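Local coordinates for alpha-11 giardin (Giardia intestinalis, PDB 2II2), which binds calcium and, as an annexin, probably phospholipid, and may take part in parasite attachment and cytoskeletal remodelling, at residues Glu148-Gly154 against Ile183-Glu189. Residues are numbered along the deposited sequence; the frame is centred on the assembly and turned at random. Where two conformers were deposited one is given.
Sequences ENRTPRG and ITSTADE
R153 reaches from the loop to the turn between helices 175-184 and 187-201. Its CB passes 3.9 Å from E189 OE1, and CG and CD carry the chain on, extended at chi2, alongside I193 of helix 187-201. A bend at chi3 (-64°) then sets the guanidinium edge-on to the turn: NE forms a salt bridge with D159, R153 NH2 donates to S185 OG at 2.9 Å, close to the guanidinium plane, and R153 NH1 lies 3.0 Å from T184 OG1 at too poor an angle to bond. Both hydroxyls have partners in helix 175-184, S185 OG at L181 O and T184 OG1 at R180 O. Where R153 begins, the E189 carboxylate grips two successive amides on its syn sides: OE1 takes R153 N and OE2 takes G154 N, each at 2.8 Å. E189 OE1 also accepts from water 2, which links T151 O to T186 N. The T186 methyl crosses the P152 ring at about a right angle, CG2 3.6 Å from P152 N, while T186 OG1 accepts from E189 N. Further back, T151 N donates to T184 O at 3.1 Å, and in one of its two modelled conformers R150 NE bonds S185 O. Water 1 bridges E148 O and I183 O; E148 CB abuts T184 CG2, its carboxylate salt-bridged to R180. Here, at the surface of the all-helical annexin fold, the loop joining helices 137-147 and 156-169 lies across the short turn between helices 175-184 and 187-201, the second of which starts at the N-cap T186.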
loop_
_atom_site.group_PDB
_atom_site.type_symbol
_atom_site.label_atom_id
_atom_site.label_comp_id
_atom_site.label_asym_id
_atom_site.label_seq_id
_atom_site.Cartn_x
_atom_site.Cartn_y
_atom_site.Cartn_z
ATOM N N GLU A 148 -0.704 -6.711 -17.664
ATOM C CA GLU A 148 0.280 -6.182 -18.602
ATOM C C GLU A 148 1.686 -6.163 -18.047
ATOM O O GLU A 148 1.898 -5.895 -16.860
ATOM C CB GLU A 148 -0.105 -4.756 -19.001
ATOM C CG GLU A 148 -1.408 -4.654 -19.776
ATOM C CD GLU A 148 -1.247 -5.093 -21.214
ATOM O OE1 GLU A 148 -0.090 -5.170 -21.680
ATOM O OE2 GLU A 148 -2.272 -5.342 -21.878
ATOM N N ASN A 149 2.637 -6.360 -18.956
ATOM C CA ASN A 149 4.048 -6.333 -18.633
ATOM C C ASN A 149 4.676 -5.038 -19.119
ATOM O O ASN A 149 4.068 -4.287 -19.906
ATOM C CB ASN A 149 4.777 -7.526 -19.261
ATOM C CG ASN A 149 4.190 -8.857 -18.850
ATOM O OD1 ASN A 149 3.756 -9.033 -17.720
ATOM N ND2 ASN A 149 4.193 -9.817 -19.778
ATOM N N ARG A 150 5.872 -4.758 -18.604
ATOM C CA ARG A 150 6.660 -3.588 -18.996
ATOM C C ARG A 150 7.537 -3.981 -20.209
ATOM O O ARG A 150 8.142 -5.058 -20.220
ATOM C CB ARG A 150 7.516 -3.085 -17.803
ATOM C CG ARG A 150 6.718 -2.728 -16.485
ATOM C CD ARG A 150 7.601 -2.501 -15.205
ATOM N NE ARG A 150 8.019 -1.102 -15.067
ATOM C CZ ARG A 150 8.726 -0.550 -14.077
ATOM N NH1 ARG A 150 9.147 -1.228 -13.016
ATOM N NH2 ARG A 150 8.976 0.751 -14.157
ATOM N N THR A 151 7.559 -3.145 -21.252
ATOM C CA THR A 151 8.376 -3.365 -22.436
ATOM C C THR A 151 8.792 -2.005 -22.979
ATOM O O THR A 151 8.026 -1.042 -22.922
ATOM C CB THR A 151 7.636 -4.146 -23.562
ATOM O OG1 THR A 151 6.485 -3.428 -23.995
ATOM C CG2 THR A 151 7.222 -5.551 -23.144
ATOM N N PRO A 152 10.029 -1.912 -23.484
ATOM C CA PRO A 152 10.444 -0.641 -24.069
ATOM C C PRO A 152 9.646 -0.299 -25.319
ATOM O O PRO A 152 9.288 -1.205 -26.088
ATOM C CB PRO A 152 11.906 -0.894 -24.451
ATOM C CG PRO A 152 12.316 -2.064 -23.645
ATOM C CD PRO A 152 11.115 -2.913 -23.496
ATOM N N ARG A 153 9.402 0.997 -25.545
ATOM C CA ARG A 153 8.728 1.459 -26.762
ATOM C C ARG A 153 9.610 2.303 -27.645
ATOM O O ARG A 153 9.281 2.483 -28.805
ATOM C CB ARG A 153 7.452 2.232 -26.427
ATOM C CG ARG A 153 6.424 1.394 -25.671
ATOM C CD ARG A 153 5.193 2.214 -25.281
ATOM N NE ARG A 153 5.503 3.290 -24.342
ATOM C CZ ARG A 153 5.333 3.238 -23.020
ATOM N NH1 ARG A 153 4.870 2.135 -22.421
ATOM N NH2 ARG A 153 5.625 4.310 -22.288
ATOM N N GLY A 154 10.691 2.872 -27.108
ATOM C CA GLY A 154 11.556 3.722 -27.937
ATOM C C GLY A 154 10.844 4.960 -28.452
ATOM O O GLY A 154 11.145 5.461 -29.525
ATOM N N ILE A 183 1.561 1.899 -16.857
ATOM C CA ILE A 183 1.731 0.528 -16.372
ATOM C C ILE A 183 2.704 -0.323 -17.191
ATOM O O ILE A 183 3.334 -1.239 -16.636
ATOM C CB ILE A 183 0.348 -0.218 -16.259
ATOM C CG1 ILE A 183 -0.537 0.384 -15.173
ATOM C CG2 ILE A 183 0.522 -1.753 -16.179
ATOM C CD1 ILE A 183 -0.083 0.081 -13.794
ATOM N N THR A 184 2.829 -0.025 -18.484
ATOM C CA THR A 184 3.700 -0.819 -19.343
ATOM C C THR A 184 5.067 -0.194 -19.565
ATOM O O THR A 184 5.872 -0.755 -20.306
ATOM C CB THR A 184 3.067 -1.094 -20.735
ATOM O OG1 THR A 184 2.894 0.138 -21.443
ATOM C CG2 THR A 184 1.725 -1.815 -20.630
ATOM N N SER A 185 5.364 0.936 -18.934
ATOM C CA SER A 185 6.668 1.573 -19.129
ATOM C C SER A 185 7.726 0.864 -18.345
ATOM O O SER A 185 7.528 0.551 -17.174
ATOM C CB SER A 185 6.655 3.034 -18.659
ATOM O OG SER A 185 5.799 3.866 -19.424
ATOM N N THR A 186 8.885 0.675 -18.972
ATOM C CA THR A 186 10.041 0.283 -18.189
ATOM C C THR A 186 10.499 1.451 -17.302
ATOM O O THR A 186 10.230 2.616 -17.606
ATOM C CB THR A 186 11.220 -0.149 -19.073
ATOM O OG1 THR A 186 11.668 0.989 -19.817
ATOM C CG2 THR A 186 10.833 -1.277 -20.005
ATOM N N ALA A 187 11.226 1.133 -16.239
ATOM C CA ALA A 187 11.744 2.184 -15.361
ATOM C C ALA A 187 12.688 3.110 -16.120
ATOM O O ALA A 187 12.657 4.323 -15.931
ATOM C CB ALA A 187 12.448 1.603 -14.137
ATOM N N ASP A 188 13.535 2.547 -16.974
ATOM C CA ASP A 188 14.496 3.377 -17.693
ATOM C C ASP A 188 13.788 4.366 -18.607
ATOM O O ASP A 188 14.104 5.561 -18.607
ATOM C CB ASP A 188 15.479 2.517 -18.498
ATOM C CG ASP A 188 16.542 1.839 -17.641
ATOM O OD1 ASP A 188 16.611 2.054 -16.419
ATOM O OD2 ASP A 188 17.329 1.074 -18.224
ATOM N N GLU A 189 12.856 3.875 -19.425
ATOM C CA GLU A 189 12.147 4.784 -20.308
ATOM C C GLU A 189 11.267 5.760 -19.535
ATOM O O GLU A 189 11.170 6.926 -19.906
ATOM C CB GLU A 189 11.291 4.027 -21.307
ATOM C CG GLU A 189 12.134 3.414 -22.405
ATOM C CD GLU A 189 11.350 2.958 -23.647
ATOM O OE1 GLU A 189 10.093 2.854 -23.568
ATOM O OE2 GLU A 189 12.024 2.647 -24.679
HETATM O O HOH W 1 3.236 -3.867 -15.498
HETATM O O HOH W 2 8.562 1.503 -21.718
#